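Local coordinates for nuclease-like protein (Chaetomium thermophilum, PDB 6GRB), which probably resolves four-way DNA junctions and cuts 5' flaps as a GEN1-type nuclease, with this chain comprising the N-terminal, metal-binding and DNA-binding part of the longer protein, at residues A193-G198 against K211-A216; T152-S157 against H168-D173; D116-A121 against V281-A286. All blocks are in the same frame, centred on the assembly; numbering follows the deposited sequence. Where two conformers were deposited one is given.

Contact 1: A193-G198 against K211-A216; sequences ALMSGG and KVACQA. With nucleotides of chain C.
Flat groups play no part where Met195 meets Ala213 and Ala216: no ring, amide or guanidinium offers a face or an edge, and the interface is made of a thioether chain, a serine CB and two alanine methyls. The sulfur does most of the reaching. Met195 CG sits beside its own backbone N, anti to the carbonyl carbon (chi1 -63°), and after an extended middle the chain bends at its last torsion (chi3 64°), laying SD and CE alongside the second helix. Met195 SD lies 3.8 Å from Ala216 CB, and Met195 CE follows at 4.0 Å from the same methyl. Nearer the backbone, Met195 CB faces Ala213 CB at 4.0 Å, and Ser196 CB touches that methyl more lightly, at 4.3 Å. The Ser196 hydroxyl turns back to Val192 O within its own helix. The small alanine side chains allow a close approach, Met195 CA being 5.9 Å from Ala213 CA.

At the start of helix 210-226, Lys211 N donates to OP1 of DA9 of chain C at 2.7 Å, with an N-H...O angle of 146°. The phosphate thus meets the amino end of a helix, whose dipole would be expected to strengthen the bond. Consistent with the helix-two-turn-helix element of this family, apolar packing joins the two helices, while a main-chain amide gives one grip on the DNA backbone.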
loop_
_atom_site.group_PDB
_atom_site.type_symbol
_atom_site.label_atom_id
_atom_site.label_comp_id
_atom_site.label_asym_id
_atom_site.label_seq_id
_atom_site.Cartn_x
_atom_site.Cartn_y
_atom_site.Cartn_z
ATOM N N ALA A 193 18.314 -1.873 14.742
ATOM C CA ALA A 193 18.688 -0.625 14.077
ATOM C C ALA A 193 19.506 0.300 14.967
ATOM O O ALA A 193 20.231 1.152 14.441
ATOM C CB ALA A 193 17.456 0.127 13.588
ATOM N N LEU A 194 19.391 0.174 16.296
ATOM C CA LEU A 194 20.229 0.966 17.197
ATOM C C LEU A 194 21.670 0.446 17.220
ATOM O O LEU A 194 22.624 1.235 17.295
ATOM C CB LEU A 194 19.623 0.964 18.609
ATOM C CG LEU A 194 18.539 2.004 18.908
ATOM C CD1 LEU A 194 17.283 1.763 18.099
ATOM C CD2 LEU A 194 18.225 2.034 20.391
ATOM N N MET A 195 21.844 -0.878 17.152
ATOM C CA MET A 195 23.159 -1.512 17.189
ATOM C C MET A 195 23.833 -1.558 15.813
ATOM O O MET A 195 25.015 -1.233 15.689
ATOM C CB MET A 195 23.033 -2.930 17.775
ATOM C CG MET A 195 22.554 -3.002 19.231
ATOM S SD MET A 195 22.425 -4.678 19.880
ATOM C CE MET A 195 24.129 -5.172 19.823
ATOM N N SER A 196 23.101 -1.922 14.763
ATOM C CA SER A 196 23.677 -2.133 13.441
ATOM C C SER A 196 23.494 -0.965 12.479
ATOM O O SER A 196 24.193 -0.912 11.463
ATOM C CB SER A 196 23.058 -3.374 12.791
ATOM O OG SER A 196 21.807 -3.042 12.217
ATOM N N GLY A 197 22.566 -0.048 12.742
ATOM C CA GLY A 197 22.333 1.056 11.832
ATOM C C GLY A 197 23.346 2.181 11.939
ATOM O O GLY A 197 22.970 3.353 12.004
ATOM N N GLY A 198 24.640 1.860 11.927
ATOM C CA GLY A 198 25.643 2.908 12.031
ATOM C C GLY A 198 25.649 3.908 10.877
ATOM O O GLY A 198 26.360 4.919 10.963
ATOM N N LYS A 211 23.667 -9.751 12.279
ATOM C CA LYS A 211 23.775 -11.068 12.904
ATOM C C LYS A 211 23.864 -10.971 14.427
ATOM O O LYS A 211 23.057 -11.583 15.138
ATOM C CB LYS A 211 24.978 -11.822 12.329
ATOM N N VAL A 212 24.822 -10.201 14.957
ATOM C CA VAL A 212 24.901 -10.123 16.418
ATOM C C VAL A 212 23.897 -9.135 17.009
ATOM O O VAL A 212 23.531 -9.283 18.181
ATOM C CB VAL A 212 26.320 -9.807 16.952
ATOM C CG1 VAL A 212 27.416 -10.608 16.197
ATOM C CG2 VAL A 212 26.621 -8.319 16.947
ATOM N N ALA A 213 23.399 -8.157 16.241
ATOM C CA ALA A 213 22.277 -7.361 16.737
ATOM C C ALA A 213 21.051 -8.234 16.943
ATOM O O ALA A 213 20.265 -8.016 17.873
ATOM C CB ALA A 213 21.944 -6.221 15.773
ATOM N N CYS A 214 20.882 -9.234 16.086
ATOM C CA CYS A 214 19.680 -10.049 16.104
ATOM C C CYS A 214 19.715 -11.077 17.224
ATOM O O CYS A 214 18.673 -11.398 17.796
ATOM C CB CYS A 214 19.504 -10.737 14.753
ATOM S SG CYS A 214 17.870 -11.410 14.530
ATOM N N GLN A 215 20.890 -11.626 17.534
ATOM C CA GLN A 215 20.963 -12.540 18.662
ATOM C C GLN A 215 21.009 -11.792 19.990
ATOM O O GLN A 215 20.692 -12.382 21.030
ATOM C CB GLN A 215 22.150 -13.518 18.501
ATOM C CG GLN A 215 23.479 -12.922 18.043
ATOM C CD GLN A 215 24.332 -13.877 17.202
ATOM O OE1 GLN A 215 23.815 -14.772 16.531
ATOM N NE2 GLN A 215 25.641 -13.666 17.221
ATOM N N ALA A 216 21.352 -10.500 19.968
ATOM C CA ALA A 216 21.109 -9.634 21.118
ATOM C C ALA A 216 19.614 -9.412 21.326
ATOM O O ALA A 216 19.104 -9.542 22.445
ATOM C CB ALA A 216 21.824 -8.294 20.931
ATOM P P DA C 9 26.830 -9.242 10.353
ATOM O OP1 DA C 9 26.158 -8.960 11.641
ATOM O OP2 DA C 9 26.064 -9.588 9.114
ATOM O "O5'" DA C 9 27.770 -7.998 10.002
ATOM C "C5'" DA C 9 28.964 -7.775 10.770
ATOM C "C4'" DA C 9 29.798 -6.650 10.171
ATOM O "O4'" DA C 9 30.508 -7.126 9.000
ATOM C "C3'" DA C 9 29.011 -5.438 9.710
ATOM O "O3'" DA C 9 29.795 -4.260 9.917
ATOM C "C2'" DA C 9 28.766 -5.727 8.217
ATOM C "C1'" DA C 9 30.036 -6.482 7.827
ATOM N N9 DA C 9 29.852 -7.513 6.799
ATOM C C8 DA C 9 28.763 -8.325 6.612
ATOM N N7 DA C 9 28.905 -9.190 5.631
ATOM C C5 DA C 9 30.175 -8.931 5.148
ATOM C C6 DA C 9 30.925 -9.496 4.102
ATOM N N6 DA C 9 30.479 -10.490 3.325
ATOM N N1 DA C 9 32.162 -8.999 3.881
ATOM C C2 DA C 9 32.613 -8.004 4.658
ATOM N N3 DA C 9 32.006 -7.394 5.668
ATOM C C4 DA C 9 30.775 -7.905 5.861
#

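Contact 2: T152-S157 against H168-D173; sequences TLRDWS and HVTLHD
His168 O is approached by two neighbours on the facing strand: Ser157 N donates to it at 3.0 Å, and Trp156 CA makes a CA-H...O contact with it at 3.2 Å. The indole is turned so that this carbonyl oxygen lies in plane at the ring's edge. With Trp156 CG anti to the backbone N (chi1 -173°), Trp156 CD1 meets Val169 CG1 at 3.9 Å.

The pairing slips by one residue between Arg154 and Ser157, a beta bulge, with Asp155 in a left-handed conformation; Ser157 OG reaches back to Asp155 OD1 (2.7 Å) from above the carboxylate plane. Arg15 ties down Asp155, Ser157 and Thr170. Before the bulge, pairing is regular, Thr170 N giving to Arg154 O at 2.8 Å. On the Leu153 face, Leu153 CD2 packs against Leu171 CG at 3.9 Å. On the other face, Arg154 runs beside Thr170, whose CB lies over one guanidinium face, while His172 NE2 sits at its edge, 3.6 Å from Arg154 NE; Arg154 NH2 bonds Ser12 O, and the side chain packs on a DNA phosphate near the magnesium ligand Asp141.

The whole is a bulged antiparallel beta hairpin within the mixed sheet of the PIN-like nuclease domain.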
loop_
_atom_site.group_PDB
_atom_site.type_symbol
_atom_site.label_atom_id
_atom_site.label_comp_id
_atom_site.label_asym_id
_atom_site.label_seq_id
_atom_site.Cartn_x
_atom_site.Cartn_y
_atom_site.Cartn_z
ATOM N N THR A 152 2.013 -5.036 6.740
ATOM C CA THR A 152 2.745 -4.127 5.871
ATOM C C THR A 152 2.998 -4.788 4.519
ATOM O O THR A 152 3.303 -5.981 4.449
ATOM C CB THR A 152 4.054 -3.665 6.528
ATOM O OG1 THR A 152 4.565 -2.551 5.790
ATOM C CG2 THR A 152 5.079 -4.749 6.527
ATOM N N LEU A 153 2.809 -4.009 3.446
ATOM C CA LEU A 153 2.954 -4.486 2.078
ATOM C C LEU A 153 3.993 -3.653 1.346
ATOM O O LEU A 153 4.161 -2.460 1.616
ATOM C CB LEU A 153 1.655 -4.426 1.294
ATOM C CG LEU A 153 0.340 -4.701 2.003
ATOM C CD1 LEU A 153 -0.792 -4.281 1.064
ATOM C CD2 LEU A 153 0.194 -6.160 2.445
ATOM N N ARG A 154 4.676 -4.298 0.404
ATOM C CA ARG A 154 5.668 -3.629 -0.416
ATOM C C ARG A 154 5.638 -4.250 -1.812
ATOM O O ARG A 154 5.033 -5.305 -2.035
ATOM C CB ARG A 154 7.068 -3.729 0.213
ATOM C CG ARG A 154 7.526 -5.148 0.428
ATOM C CD ARG A 154 8.887 -5.260 1.145
ATOM N NE ARG A 154 9.321 -6.665 1.176
ATOM C CZ ARG A 154 10.275 -7.180 0.399
ATOM N NH1 ARG A 154 10.930 -6.404 -0.457
ATOM N NH2 ARG A 154 10.582 -8.468 0.493
ATOM N N ASP A 155 6.298 -3.573 -2.756
ATOM C CA ASP A 155 6.647 -4.160 -4.043
ATOM C C ASP A 155 5.393 -4.525 -4.837
ATOM O O ASP A 155 5.183 -5.676 -5.229
ATOM C CB ASP A 155 7.566 -5.376 -3.855
ATOM C CG ASP A 155 7.980 -6.006 -5.175
ATOM O OD1 ASP A 155 7.823 -5.359 -6.238
ATOM O OD2 ASP A 155 8.492 -7.154 -5.149
ATOM N N TRP A 156 4.527 -3.540 -5.026
ATOM C CA TRP A 156 3.381 -3.696 -5.915
ATOM C C TRP A 156 3.894 -3.747 -7.352
ATOM O O TRP A 156 4.343 -2.733 -7.893
ATOM C CB TRP A 156 2.413 -2.538 -5.707
ATOM C CG TRP A 156 1.127 -2.636 -6.417
ATOM C CD1 TRP A 156 0.511 -3.777 -6.890
ATOM C CD2 TRP A 156 0.256 -1.549 -6.724
ATOM N NE1 TRP A 156 -0.699 -3.448 -7.474
ATOM C CE2 TRP A 156 -0.874 -2.090 -7.389
ATOM C CE3 TRP A 156 0.306 -0.173 -6.482
ATOM C CZ2 TRP A 156 -1.934 -1.297 -7.825
ATOM C CZ3 TRP A 156 -0.764 0.627 -6.916
ATOM C CH2 TRP A 156 -1.859 0.060 -7.583
ATOM N N SER A 157 3.832 -4.922 -7.970
ATOM C CA SER A 157 4.529 -5.174 -9.223
ATOM C C SER A 157 3.975 -6.460 -9.815
ATOM O O SER A 157 3.261 -7.219 -9.145
ATOM C CB SER A 157 6.040 -5.314 -9.007
ATOM O OG SER A 157 6.306 -6.464 -8.198
ATOM N N HIS A 168 0.432 -7.925 -7.839
ATOM C CA HIS A 168 0.813 -8.570 -6.589
ATOM C C HIS A 168 1.613 -7.635 -5.704
ATOM O O HIS A 168 2.265 -6.705 -6.177
ATOM C CB HIS A 168 1.611 -9.864 -6.837
ATOM C CG HIS A 168 0.747 -11.026 -7.205
ATOM N ND1 HIS A 168 0.024 -11.070 -8.377
ATOM C CD2 HIS A 168 0.455 -12.166 -6.538
ATOM C CE1 HIS A 168 -0.667 -12.196 -8.421
ATOM N NE2 HIS A 168 -0.414 -12.886 -7.326
ATOM N N VAL A 169 1.512 -7.886 -4.400
ATOM C CA VAL A 169 2.307 -7.230 -3.370
ATOM C C VAL A 169 2.937 -8.317 -2.512
ATOM O O VAL A 169 2.518 -9.476 -2.520
ATOM C CB VAL A 169 1.487 -6.277 -2.466
ATOM C CG1 VAL A 169 0.854 -5.141 -3.282
ATOM C CG2 VAL A 169 0.425 -7.071 -1.701
ATOM N N THR A 170 3.928 -7.903 -1.729
ATOM C CA THR A 170 4.609 -8.767 -0.771
ATOM C C THR A 170 4.143 -8.401 0.640
ATOM O O THR A 170 4.367 -7.270 1.101
ATOM C CB THR A 170 6.130 -8.630 -0.922
ATOM O OG1 THR A 170 6.520 -9.070 -2.232
ATOM C CG2 THR A 170 6.843 -9.468 0.107
ATOM N N LEU A 171 3.465 -9.346 1.307
ATOM C CA LEU A 171 2.827 -9.098 2.599
ATOM C C LEU A 171 3.751 -9.540 3.715
ATOM O O LEU A 171 4.276 -10.656 3.687
ATOM C CB LEU A 171 1.490 -9.839 2.747
ATOM C CG LEU A 171 0.689 -9.657 4.070
ATOM C CD1 LEU A 171 -0.792 -9.881 3.800
ATOM C CD2 LEU A 171 1.108 -10.546 5.235
ATOM N N HIS A 172 3.923 -8.680 4.700
ATOM C CA HIS A 172 4.626 -9.018 5.924
ATOM C C HIS A 172 3.697 -8.792 7.108
ATOM O O HIS A 172 2.942 -7.812 7.146
ATOM C CB HIS A 172 5.899 -8.196 6.078
ATOM C CG HIS A 172 7.036 -8.688 5.242
ATOM N ND1 HIS A 172 7.883 -9.691 5.659
ATOM C CD2 HIS A 172 7.471 -8.311 4.017
ATOM C CE1 HIS A 172 8.793 -9.909 4.726
ATOM N NE2 HIS A 172 8.562 -9.089 3.717
ATOM N N ASP A 173 3.755 -9.709 8.064
ATOM C CA ASP A 173 2.865 -9.723 9.214
ATOM C C ASP A 173 3.730 -9.649 10.463
ATOM O O ASP A 173 4.491 -10.577 10.748
ATOM C CB ASP A 173 2.002 -10.992 9.191
ATOM C CG ASP A 173 0.821 -10.934 10.157
ATOM O OD1 ASP A 173 -0.319 -11.090 9.689
ATOM O OD2 ASP A 173 1.025 -10.757 11.375
#

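Contact 3: D116-A121 against V281-A286; sequences DAPGEA and VVSSPA
Pro118 and the Val282-Ser283 peptide form the tight part of this contact, whereas Gly119 and Glu120 reach Val281 mainly through water. In the tight part, Pro118 CG stands almost straight above the face of the peptide group, 3.3 Å from Val282 C. The neighbouring ring atom, Pro118 CD, comes to 3.8 Å from Ser283 OG. That hydroxyl is placed beside its own backbone N (chi1 -70°) and is bonded to Glu124 OE1 on helix 121-130, so the same serine borders the proline and ties its segment to the helix that follows. Val282 turns its side chain away from Pro118, onto Glu124 and Tyr127 of that helix.

The looser side begins at the exposed Val281. Its methyl contact is slight, with Val281 CG1 4.3 Å from Pro118 CG, and its carbonyl is too distant for a direct bond, Val281 O lying 4.0 Å from Gly119 N. Two waters bridge the segments. The first accepts from Gly119 N at 2.9 Å and donates to Val281 O at 2.8 Å, while its other donated bond goes to Glu120 O. The second accepts from Glu120 N and donates to Val281 O at 3.0 Å. Val281 O is therefore gripped by both waters, and Gly119 N, Glu120 N and Glu120 O all find partners in them.

Glu120, the N-cap residue of helix 121-130, directs its carboxylate to Tyr276 and lies near Glu122, a metal-binding residue not liganded in this model. The chemistry thus divides the work: a proline ring carbon makes a close van der Waals contact on a peptide face, and bridging water joins the backbone of the loop leading into the helix carrying Glu122 to a part of the chain distant in sequence.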
loop_
_atom_site.group_PDB
_atom_site.type_symbol
_atom_site.label_atom_id
_atom_site.label_comp_id
_atom_site.label_asym_id
_atom_site.label_seq_id
_atom_site.Cartn_x
_atom_site.Cartn_y
_atom_site.Cartn_z
ATOM N N ASP A 116 -1.002 14.784 4.508
ATOM C CA ASP A 116 0.372 15.216 4.747
ATOM C C ASP A 116 0.731 14.820 6.170
ATOM O O ASP A 116 0.132 15.320 7.119
ATOM C CB ASP A 116 0.526 16.713 4.521
ATOM C CG ASP A 116 0.010 17.143 3.153
ATOM O OD1 ASP A 116 0.804 17.136 2.177
ATOM O OD2 ASP A 116 -1.212 17.457 3.039
ATOM N N ALA A 117 1.668 13.881 6.313
ATOM C CA ALA A 117 2.186 13.537 7.631
ATOM C C ALA A 117 2.947 14.729 8.207
ATOM O O ALA A 117 3.478 15.549 7.462
ATOM C CB ALA A 117 3.113 12.326 7.547
ATOM N N PRO A 118 3.014 14.863 9.532
ATOM C CA PRO A 118 3.860 15.937 10.081
ATOM C C PRO A 118 5.338 15.656 9.890
ATOM O O PRO A 118 6.100 16.583 9.592
ATOM C CB PRO A 118 3.465 15.979 11.561
ATOM C CG PRO A 118 3.014 14.578 11.854
ATOM C CD PRO A 118 2.342 14.087 10.591
ATOM N N GLY A 119 5.766 14.400 10.042
ATOM C CA GLY A 119 7.143 14.030 9.795
ATOM C C GLY A 119 7.310 12.985 8.714
ATOM O O GLY A 119 6.890 13.169 7.563
ATOM N N GLU A 120 7.918 11.865 9.077
ATOM C CA GLU A 120 8.083 10.776 8.126
ATOM C C GLU A 120 6.756 10.129 7.778
ATOM O O GLU A 120 5.969 9.778 8.661
ATOM C CB GLU A 120 9.024 9.728 8.679
ATOM C CG GLU A 120 10.399 10.276 8.793
ATOM C CD GLU A 120 11.312 9.280 9.400
ATOM O OE1 GLU A 120 10.767 8.262 9.884
ATOM O OE2 GLU A 120 12.549 9.495 9.360
ATOM N N ALA A 121 6.538 9.938 6.473
ATOM C CA ALA A 121 5.311 9.309 5.997
ATOM C C ALA A 121 5.181 7.874 6.499
ATOM O O ALA A 121 4.083 7.451 6.866
ATOM C CB ALA A 121 5.248 9.367 4.472
ATOM N N VAL A 281 7.141 11.153 15.337
ATOM C CA VAL A 281 6.336 12.356 15.162
ATOM C C VAL A 281 5.176 12.013 14.231
ATOM O O VAL A 281 5.379 11.822 13.030
ATOM C CB VAL A 281 7.166 13.513 14.602
ATOM C CG1 VAL A 281 6.330 14.785 14.572
ATOM C CG2 VAL A 281 8.413 13.714 15.415
ATOM N N VAL A 282 3.961 11.931 14.779
ATOM C CA VAL A 282 2.768 11.619 14.014
ATOM C C VAL A 282 1.711 12.703 14.237
ATOM O O VAL A 282 1.898 13.649 15.008
ATOM C CB VAL A 282 2.201 10.238 14.374
ATOM C CG1 VAL A 282 3.156 9.172 13.954
ATOM C CG2 VAL A 282 1.936 10.179 15.858
ATOM N N SER A 283 0.589 12.551 13.537
ATOM C CA SER A 283 -0.490 13.525 13.612
ATOM C C SER A 283 -1.019 13.654 15.037
ATOM O O SER A 283 -0.973 12.715 15.837
ATOM C CB SER A 283 -1.635 13.118 12.687
ATOM O OG SER A 283 -1.284 13.267 11.331
ATOM N N SER A 284 -1.555 14.834 15.334
ATOM C CA SER A 284 -2.162 15.102 16.625
ATOM C C SER A 284 -3.358 14.177 16.844
ATOM O O SER A 284 -3.919 13.643 15.890
ATOM C CB SER A 284 -2.616 16.558 16.691
ATOM O OG SER A 284 -3.841 16.698 15.979
ATOM N N PRO A 285 -3.761 13.972 18.103
ATOM C CA PRO A 285 -5.021 13.244 18.360
ATOM C C PRO A 285 -6.217 13.816 17.615
ATOM O O PRO A 285 -7.012 13.053 17.064
ATOM C CB PRO A 285 -5.184 13.373 19.881
ATOM C CG PRO A 285 -3.809 13.503 20.391
ATOM C CD PRO A 285 -3.040 14.283 19.352
ATOM N N ALA A 286 -6.358 15.143 17.572
ATOM C CA ALA A 286 -7.493 15.750 16.886
ATOM C C ALA A 286 -7.454 15.470 15.391
ATOM O O ALA A 286 -8.508 15.400 14.750
ATOM C CB ALA A 286 -7.532 17.263 17.150
HETATM O O HOH W 1 4.770 11.732 10.315
HETATM O O HOH W 2 7.985 11.150 11.618
#

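Overall arrangement
Contact 3 opens first, at residues 116-121 after strand 113-116, an outermost strand of the mixed sheet, and closes last, at 281-286, which runs into helix 285-294. The long loop it spans encloses the other two contacts. Inside it, contact 2 closes a short hairpin between strands 151-157 and 168-173, and only after it is complete does contact 1 join helix 191-196 to helix 210-226. Contacts 1 and 2 thus follow in series, and none cross. The three remain separate, their centres 23 to 28 Å apart: contact 1 joins two helices, one meeting DNA, contact 2 pairs strands of the sheet, and contact 3 ties the loop before helix 121-130 to a much later segment.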